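Local coordinates for Fe-regulated protein B (PDB 4AIP) that transports iron across the outer membrane of Neisseria meningitidis as a TonB-dependent receptor, possibly as siderophore complexes, at residues B[91-96]-B[588-593]; B[64-69]-B[498-503]; B[151-156]-B[532-537]. All coordinates share one frame; numbering follows the deposited sequence.

Contact 1 of 3, residues B[91-96]-B[588-593]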
loop_
_atom_site.group_PDB
_atom_site.type_symbol
_atom_site.label_atom_id
_atom_site.label_comp_id
_atom_site.label_asym_id
_atom_site.label_seq_id
_atom_site.Cartn_x
_atom_site.Cartn_y
_atom_site.Cartn_z
ATOM N N GLU B 91 -15.116 29.277 -10.964
ATOM C CA GLU B 91 -15.513 30.426 -11.801
ATOM C C GLU B 91 -16.821 30.239 -12.557
ATOM O O GLU B 91 -17.224 31.146 -13.321
ATOM C CB GLU B 91 -14.412 30.884 -12.771
ATOM C CG GLU B 91 -13.757 32.151 -12.270
ATOM C CD GLU B 91 -13.000 32.971 -13.298
ATOM O OE1 GLU B 91 -11.917 32.486 -13.763
ATOM O OE2 GLU B 91 -13.450 34.137 -13.576
ATOM N N GLU B 92 -17.492 29.097 -12.357
ATOM C CA GLU B 92 -18.716 28.746 -13.109
ATOM C C GLU B 92 -19.865 28.931 -12.144
ATOM O O GLU B 92 -19.949 28.159 -11.160
ATOM C CB GLU B 92 -18.654 27.276 -13.532
ATOM C CG GLU B 92 -19.151 27.020 -14.887
ATOM C CD GLU B 92 -18.255 27.488 -16.025
ATOM O OE1 GLU B 92 -17.010 27.658 -15.897
ATOM O OE2 GLU B 92 -18.852 27.658 -17.104
ATOM N N PRO B 93 -20.745 29.962 -12.403
ATOM C CA PRO B 93 -21.842 30.337 -11.486
ATOM C C PRO B 93 -23.023 29.417 -11.399
ATOM O O PRO B 93 -23.679 29.359 -10.343
ATOM C CB PRO B 93 -22.276 31.704 -11.979
ATOM C CG PRO B 93 -21.794 31.807 -13.349
ATOM C CD PRO B 93 -20.548 30.981 -13.449
ATOM N N SER B 94 -23.296 28.663 -12.450
ATOM C CA SER B 94 -24.449 27.734 -12.393
ATOM C C SER B 94 -24.078 26.420 -11.694
ATOM O O SER B 94 -24.952 25.566 -11.440
ATOM C CB SER B 94 -24.968 27.416 -13.811
ATOM O OG SER B 94 -23.901 26.931 -14.638
ATOM N N ILE B 95 -22.793 26.224 -11.421
ATOM C CA ILE B 95 -22.343 24.996 -10.724
ATOM C C ILE B 95 -22.015 25.245 -9.290
ATOM O O ILE B 95 -21.294 26.179 -8.997
ATOM C CB ILE B 95 -21.104 24.388 -11.392
ATOM C CG1 ILE B 95 -21.266 24.463 -12.905
ATOM C CG2 ILE B 95 -20.892 22.924 -10.901
ATOM C CD1 ILE B 95 -20.506 23.385 -13.707
ATOM N N ASP B 96 -22.481 24.375 -8.390
ATOM C CA ASP B 96 -22.269 24.665 -6.938
ATOM C C ASP B 96 -22.036 23.365 -6.246
ATOM O O ASP B 96 -22.707 22.380 -6.533
ATOM C CB ASP B 96 -23.492 25.420 -6.329
ATOM C CG ASP B 96 -23.234 25.969 -4.922
ATOM O OD1 ASP B 96 -22.464 26.944 -4.804
ATOM O OD2 ASP B 96 -23.850 25.450 -3.951
ATOM N N GLY B 588 -34.528 30.228 -15.074
ATOM C CA GLY B 588 -33.575 31.246 -14.642
ATOM C C GLY B 588 -32.704 31.723 -15.775
ATOM O O GLY B 588 -33.073 31.635 -16.928
ATOM N N TYR B 589 -31.525 32.193 -15.438
ATOM C CA TYR B 589 -30.701 32.826 -16.381
ATOM C C TYR B 589 -29.272 32.651 -15.931
ATOM O O TYR B 589 -29.025 32.257 -14.780
ATOM C CB TYR B 589 -31.095 34.326 -16.501
ATOM C CG TYR B 589 -30.957 35.111 -15.216
ATOM C CD1 TYR B 589 -31.924 34.979 -14.193
ATOM C CD2 TYR B 589 -29.858 35.932 -14.993
ATOM C CE1 TYR B 589 -31.840 35.693 -12.994
ATOM C CE2 TYR B 589 -29.745 36.684 -13.760
ATOM C CZ TYR B 589 -30.733 36.551 -12.777
ATOM O OH TYR B 589 -30.654 37.249 -11.586
ATOM N N GLU B 590 -28.372 32.904 -16.890
ATOM C CA GLU B 590 -26.926 33.054 -16.741
ATOM C C GLU B 590 -26.404 34.158 -17.722
ATOM O O GLU B 590 -26.784 34.187 -18.920
ATOM C CB GLU B 590 -26.210 31.762 -17.088
ATOM C CG GLU B 590 -24.679 31.782 -16.881
ATOM C CD GLU B 590 -24.073 30.341 -16.629
ATOM O OE1 GLU B 590 -24.877 29.364 -16.410
ATOM O OE2 GLU B 590 -22.810 30.207 -16.669
ATOM N N LEU B 591 -25.531 35.029 -17.204
ATOM C CA LEU B 591 -24.769 35.943 -18.009
ATOM C C LEU B 591 -23.261 35.661 -17.824
ATOM O O LEU B 591 -22.817 35.196 -16.762
ATOM C CB LEU B 591 -25.099 37.393 -17.618
ATOM C CG LEU B 591 -26.520 37.865 -17.958
ATOM C CD1 LEU B 591 -26.881 39.175 -17.258
ATOM C CD2 LEU B 591 -26.717 38.003 -19.485
ATOM N N GLY B 592 -22.475 35.942 -18.847
ATOM C CA GLY B 592 -21.026 35.868 -18.720
ATOM C C GLY B 592 -20.401 36.909 -19.665
ATOM O O GLY B 592 -20.985 37.234 -20.743
ATOM N N ALA B 593 -19.246 37.439 -19.271
ATOM C CA ALA B 593 -18.500 38.359 -20.117
ATOM C C ALA B 593 -17.060 38.166 -19.806
ATOM O O ALA B 593 -16.713 37.739 -18.681
ATOM C CB ALA B 593 -18.861 39.787 -19.833
#
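Plug meets barrel wall in this TonB-dependent transporter where Glu-590, on the inward face of strand 575-597, reaches the plug turn Pro-93/Ser-94 just before strand 95-97. The side chain of Glu-590 leaves its strand with CG anti to the backbone N (chi1 -176°) and runs on extended, which carries its carboxylate across to the turn. The two oxygens lie nearest different residues of the turn. OE1 sits beside Ser-94, 3.2 Å from CB and 3.2 Å from OG of that residue, while OE2 lies 3.8 Å from Pro-93 CG, whose ring it meets with the two side chains crossing at about a right angle. Strand 600-615 contributes Ser-607 against both Pro-93 and Ser-94. The main polar partners of the carboxylate are two other plug residues: Arg-68 pairs with OE2 and Lys-151 with OE1, and Lys-151 NZ also hydrogen-bonds Ser-94 OG. A second acid, Glu-92, brings its OE2 to 4.7 Å from Glu-590 OE2, and its weak, long ion pair with Arg-68 probably eases that repulsion. Flanked by a lysine and an arginine of the plug, this buried barrel carboxylate is probably charged.

Contact 2 of 3, residues B[64-69]-B[498-503]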
loop_
_atom_site.group_PDB
_atom_site.type_symbol
_atom_site.label_atom_id
_atom_site.label_comp_id
_atom_site.label_asym_id
_atom_site.label_seq_id
_atom_site.Cartn_x
_atom_site.Cartn_y
_atom_site.Cartn_z
ATOM N N GLY B 64 -25.844 30.291 -26.403
ATOM C CA GLY B 64 -25.520 31.161 -25.308
ATOM C C GLY B 64 -24.590 30.449 -24.340
ATOM O O GLY B 64 -23.393 30.261 -24.595
ATOM N N SER B 65 -25.189 29.978 -23.263
ATOM C CA SER B 65 -24.450 29.456 -22.144
ATOM C C SER B 65 -24.884 28.020 -21.777
ATOM O O SER B 65 -24.440 27.440 -20.752
ATOM C CB SER B 65 -24.680 30.401 -20.955
ATOM O OG SER B 65 -23.978 29.980 -19.841
ATOM N N LYS B 66 -25.743 27.443 -22.607
ATOM C CA LYS B 66 -26.266 26.131 -22.321
ATOM C C LYS B 66 -25.309 24.923 -22.606
ATOM O O LYS B 66 -25.439 23.862 -21.997
ATOM C CB LYS B 66 -27.596 26.007 -23.012
ATOM C CG LYS B 66 -28.117 24.640 -23.202
ATOM C CD LYS B 66 -29.199 24.690 -24.255
ATOM C CE LYS B 66 -29.820 23.311 -24.543
ATOM N NZ LYS B 66 -30.505 22.748 -23.350
ATOM N N ILE B 67 -24.355 25.121 -23.501
ATOM C CA ILE B 67 -23.333 24.137 -23.775
ATOM C C ILE B 67 -22.056 24.905 -23.663
ATOM O O ILE B 67 -21.841 25.877 -24.392
ATOM C CB ILE B 67 -23.490 23.494 -25.206
ATOM C CG1 ILE B 67 -24.734 22.608 -25.234
ATOM C CG2 ILE B 67 -22.312 22.631 -25.554
ATOM C CD1 ILE B 67 -25.198 22.241 -26.655
ATOM N N ARG B 68 -21.242 24.490 -22.704
ATOM C CA ARG B 68 -19.944 25.094 -22.522
ATOM C C ARG B 68 -18.922 23.985 -22.695
ATOM O O ARG B 68 -18.799 23.064 -21.858
ATOM C CB ARG B 68 -19.845 25.826 -21.201
ATOM C CG ARG B 68 -19.404 27.291 -21.349
ATOM C CD ARG B 68 -20.031 28.085 -20.209
ATOM N NE ARG B 68 -19.412 29.416 -20.059
ATOM C CZ ARG B 68 -19.930 30.406 -19.308
ATOM N NH1 ARG B 68 -21.093 30.231 -18.664
ATOM N NH2 ARG B 68 -19.319 31.600 -19.247
ATOM N N THR B 69 -18.258 24.047 -23.845
ATOM C CA THR B 69 -17.293 23.059 -24.247
ATOM C C THR B 69 -15.954 23.506 -23.709
ATOM O O THR B 69 -15.602 24.655 -23.834
ATOM C CB THR B 69 -17.271 22.876 -25.816
ATOM O OG1 THR B 69 -18.527 22.324 -26.253
ATOM C CG2 THR B 69 -16.135 21.939 -26.260
ATOM N N SER B 498 -30.059 31.976 -30.144
ATOM C CA SER B 498 -30.351 30.571 -30.016
ATOM C C SER B 498 -31.642 30.367 -29.355
ATOM O O SER B 498 -32.045 31.170 -28.497
ATOM C CB SER B 498 -29.395 29.927 -29.036
ATOM O OG SER B 498 -28.088 30.270 -29.359
ATOM N N ALA B 499 -32.239 29.231 -29.673
ATOM C CA ALA B 499 -33.443 28.758 -29.039
ATOM C C ALA B 499 -33.508 27.279 -29.292
ATOM O O ALA B 499 -33.090 26.829 -30.342
ATOM C CB ALA B 499 -34.694 29.466 -29.634
ATOM N N SER B 500 -34.028 26.557 -28.313
ATOM C CA SER B 500 -34.180 25.127 -28.388
ATOM C C SER B 500 -35.409 24.702 -27.576
ATOM O O SER B 500 -35.884 25.427 -26.686
ATOM C CB SER B 500 -32.892 24.385 -27.955
ATOM O OG SER B 500 -32.622 24.616 -26.580
ATOM N N HIS B 501 -35.946 23.546 -27.917
ATOM C CA HIS B 501 -37.128 23.020 -27.266
ATOM C C HIS B 501 -36.939 21.522 -27.246
ATOM O O HIS B 501 -37.118 20.836 -28.238
ATOM C CB HIS B 501 -38.411 23.468 -28.004
ATOM C CG HIS B 501 -39.680 23.119 -27.287
ATOM N ND1 HIS B 501 -39.979 23.569 -26.015
ATOM C CD2 HIS B 501 -40.732 22.363 -27.672
ATOM C CE1 HIS B 501 -41.148 23.076 -25.638
ATOM N NE2 HIS B 501 -41.629 22.351 -26.630
ATOM N N ASN B 502 -36.479 21.036 -26.102
ATOM C CA ASN B 502 -35.925 19.710 -26.012
ATOM C C ASN B 502 -36.694 18.931 -25.006
ATOM O O ASN B 502 -36.920 19.393 -23.894
ATOM C CB ASN B 502 -34.473 19.758 -25.543
ATOM C CG ASN B 502 -33.514 20.338 -26.574
ATOM O OD1 ASN B 502 -33.836 20.461 -27.755
ATOM N ND2 ASN B 502 -32.297 20.648 -26.133
ATOM N N TYR B 503 -37.069 17.738 -25.409
ATOM C CA TYR B 503 -37.670 16.751 -24.546
ATOM C C TYR B 503 -36.675 15.662 -24.247
ATOM O O TYR B 503 -35.887 15.250 -25.122
ATOM C CB TYR B 503 -38.859 16.092 -25.251
ATOM C CG TYR B 503 -40.084 16.931 -25.279
ATOM C CD1 TYR B 503 -40.303 17.863 -26.301
ATOM C CD2 TYR B 503 -41.042 16.782 -24.283
ATOM C CE1 TYR B 503 -41.466 18.658 -26.323
ATOM C CE2 TYR B 503 -42.206 17.521 -24.294
ATOM C CZ TYR B 503 -42.422 18.464 -25.311
ATOM O OH TYR B 503 -43.591 19.232 -25.262
#
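Lys-66 of the plug and Asn-502 of the barrel point at each other from opposite directions across the plug-barrel interface, in a transporter whose globular plug fills a beta-barrel. Residues 64-66 form the turn that leads into plug strand 67-73; Ser-498, Ser-500 and Asn-502 are alternate residues of barrel strand 495-506, and all three turn their side chains inward to meet it. The aliphatic part of Lys-66 stays stretched as far as CE, and then bends at its last torsion (chi4 63°), which sets NZ off the line of the chain. Ser-500 meets this chain from the side, its OG 3.7 Å from Lys-66 CE and 4.1 Å from CD. At the end of the chain the Asn-502 amide approaches with ND2 3.9 Å from Lys-66 NZ and 4.0 Å from CE. These two nitrogens are both donors, and a shared acceptor explains their nearness: each hydrogen-bonds the carbonyl O of Ala-153, so that one plug carbonyl receives both a plug ammonium and a barrel amide. NZ is gripped further by the carbonyl of Lys-151, whereas its ion pair with Glu-538 is long and weak. Farther along, Gly-64 offers only its backbone to the strand, where it meets the side chain of Ser-498. Ser-498 OG, which hydrogen-bonds the carbonyl of Arg-62, stands 3.7 Å from Gly-64 N.

Contact 3 of 3, residues B[151-156]-B[532-537]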
loop_
_atom_site.group_PDB
_atom_site.type_symbol
_atom_site.label_atom_id
_atom_site.label_comp_id
_atom_site.label_asym_id
_atom_site.label_seq_id
_atom_site.Cartn_x
_atom_site.Cartn_y
_atom_site.Cartn_z
ATOM N N LYS B 151 -26.324 21.790 -20.074
ATOM C CA LYS B 151 -27.267 22.196 -19.022
ATOM C C LYS B 151 -28.666 21.969 -19.491
ATOM O O LYS B 151 -28.970 22.206 -20.663
ATOM C CB LYS B 151 -27.069 23.663 -18.675
ATOM C CG LYS B 151 -25.639 24.018 -18.338
ATOM C CD LYS B 151 -25.517 25.495 -17.866
ATOM C CE LYS B 151 -24.172 26.031 -18.327
ATOM N NZ LYS B 151 -23.722 27.258 -17.648
ATOM N N GLY B 152 -29.525 21.492 -18.587
ATOM C CA GLY B 152 -30.940 21.210 -18.954
ATOM C C GLY B 152 -31.048 19.976 -19.875
ATOM O O GLY B 152 -30.090 19.152 -19.985
ATOM N N ALA B 153 -32.201 19.849 -20.540
ATOM C CA ALA B 153 -32.508 18.712 -21.403
ATOM C C ALA B 153 -31.661 18.817 -22.665
ATOM O O ALA B 153 -31.572 19.894 -23.283
ATOM C CB ALA B 153 -33.983 18.670 -21.727
ATOM N N GLY B 154 -31.009 17.725 -23.034
ATOM C CA GLY B 154 -30.098 17.817 -24.179
ATOM C C GLY B 154 -30.826 17.413 -25.431
ATOM O O GLY B 154 -32.006 17.064 -25.386
ATOM N N SER B 155 -30.120 17.468 -26.551
ATOM C CA SER B 155 -30.685 17.021 -27.819
ATOM C C SER B 155 -30.568 15.501 -27.947
ATOM O O SER B 155 -30.239 14.825 -26.944
ATOM C CB SER B 155 -30.008 17.759 -28.972
ATOM O OG SER B 155 -28.630 17.509 -28.962
ATOM N N ALA B 156 -30.882 14.972 -29.137
ATOM C CA ALA B 156 -31.065 13.548 -29.285
ATOM C C ALA B 156 -29.768 12.749 -29.121
ATOM O O ALA B 156 -29.789 11.657 -28.589
ATOM C CB ALA B 156 -31.718 13.273 -30.598
ATOM N N GLU B 532 -39.443 10.063 -15.729
ATOM C CA GLU B 532 -39.560 11.500 -15.654
ATOM C C GLU B 532 -39.368 12.051 -17.045
ATOM O O GLU B 532 -38.594 11.488 -17.837
ATOM C CB GLU B 532 -38.440 12.060 -14.773
ATOM C CG GLU B 532 -38.616 11.669 -13.334
ATOM C CD GLU B 532 -37.458 12.074 -12.432
ATOM O OE1 GLU B 532 -36.336 12.301 -12.981
ATOM O OE2 GLU B 532 -37.672 12.133 -11.196
ATOM N N ARG B 533 -40.023 13.162 -17.351
ATOM C CA ARG B 533 -39.935 13.665 -18.670
ATOM C C ARG B 533 -39.881 15.164 -18.688
ATOM O O ARG B 533 -40.788 15.831 -18.221
ATOM C CB ARG B 533 -41.101 13.188 -19.504
ATOM C CG ARG B 533 -40.901 13.554 -20.936
ATOM C CD ARG B 533 -41.941 12.848 -21.745
ATOM N NE ARG B 533 -41.608 12.887 -23.179
ATOM C CZ ARG B 533 -42.369 13.421 -24.119
ATOM N NH1 ARG B 533 -43.561 13.931 -23.844
ATOM N NH2 ARG B 533 -41.931 13.439 -25.351
ATOM N N ALA B 534 -38.823 15.670 -19.313
ATOM C CA ALA B 534 -38.461 17.063 -19.239
ATOM C C ALA B 534 -38.843 17.748 -20.508
ATOM O O ALA B 534 -38.659 17.182 -21.599
ATOM C CB ALA B 534 -36.910 17.219 -19.050
ATOM N N ARG B 535 -39.296 18.997 -20.375
ATOM C CA ARG B 535 -39.566 19.841 -21.502
ATOM C C ARG B 535 -38.786 21.090 -21.177
ATOM O O ARG B 535 -39.124 21.852 -20.234
ATOM C CB ARG B 535 -41.083 20.114 -21.609
ATOM C CG ARG B 535 -41.535 20.721 -22.982
ATOM C CD ARG B 535 -42.570 21.840 -22.887
ATOM N NE ARG B 535 -43.565 21.508 -21.876
ATOM C CZ ARG B 535 -44.197 22.392 -21.091
ATOM N NH1 ARG B 535 -43.944 23.666 -21.196
ATOM N NH2 ARG B 535 -45.079 21.981 -20.185
ATOM N N ASN B 536 -37.720 21.291 -21.925
ATOM C CA ASN B 536 -36.815 22.339 -21.639
ATOM C C ASN B 536 -36.781 23.301 -22.829
ATOM O O ASN B 536 -36.462 22.929 -23.963
ATOM C CB ASN B 536 -35.430 21.776 -21.296
ATOM C CG ASN B 536 -34.364 22.853 -21.246
ATOM O OD1 ASN B 536 -34.268 23.634 -20.260
ATOM N ND2 ASN B 536 -33.569 22.936 -22.332
ATOM N N THR B 537 -37.133 24.553 -22.562
ATOM C CA THR B 537 -37.135 25.564 -23.602
ATOM C C THR B 537 -36.151 26.588 -23.195
ATOM O O THR B 537 -36.138 26.977 -22.013
ATOM C CB THR B 537 -38.481 26.309 -23.625
ATOM O OG1 THR B 537 -39.552 25.342 -23.682
ATOM C CG2 THR B 537 -38.544 27.257 -24.826
#
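Ala-153 presses its methyl group against Ala-534 and Asn-536 where the plug loop after strand 144-151 rests on the inner face of barrel strand 532-544. The tight part is small. Ala-153 CB lies 3.5 Å from Asn-536 CB, and on its other contact it meets Ala-534 CB at 4.2 Å, an apolar touch between two methyls. Ala-534 and Asn-536 are alternate residues of the strand, so both direct their side chains at the loop. A chi1 of 169° swings CG of Asn-536 away from its own N, and the side chain runs along the loop backbone, its CB and CG each 3.8 Å from Ala-153 N. Just before Ala-153, Gly-152 takes a positive phi (71°), which carries the chain from strand 144-151 into the loop. The fit loosens quickly to both ends. Gly-154 turns back toward the plug, bonding through its backbone to Ala-162, and Ser-155, partly exposed, makes a weak hydrogen bond to Glu-447. On the strand, Arg-533 and Arg-535 are also partly exposed; Arg-535 points away from the plug and packs beside His-501 and Tyr-503. Across the interface the contact therefore rests on van der Waals fit, mostly between aliphatic carbons, and carries no hydrogen bond of its own.

All three contacts are buried, and each joins the plug to the inner face of the barrel, but with different chemistry. Contact 1 centres on an acid, contact 2 on a lysine held mainly by backbone carbonyls, and contact 3 on methyl packing. Contacts 2 and 3 lie nearest each other, their centres about 10 Å apart, because barrel strands 495-506 and 532-544 are antiparallel neighbours and plug strands 67-73 and 144-151 pair as well. Contact 1 uses a more distant barrel strand, yet segments 64-69 and 151-156 each send it one basic side chain. Polar links from plug to barrel, and within each, connect the three sites.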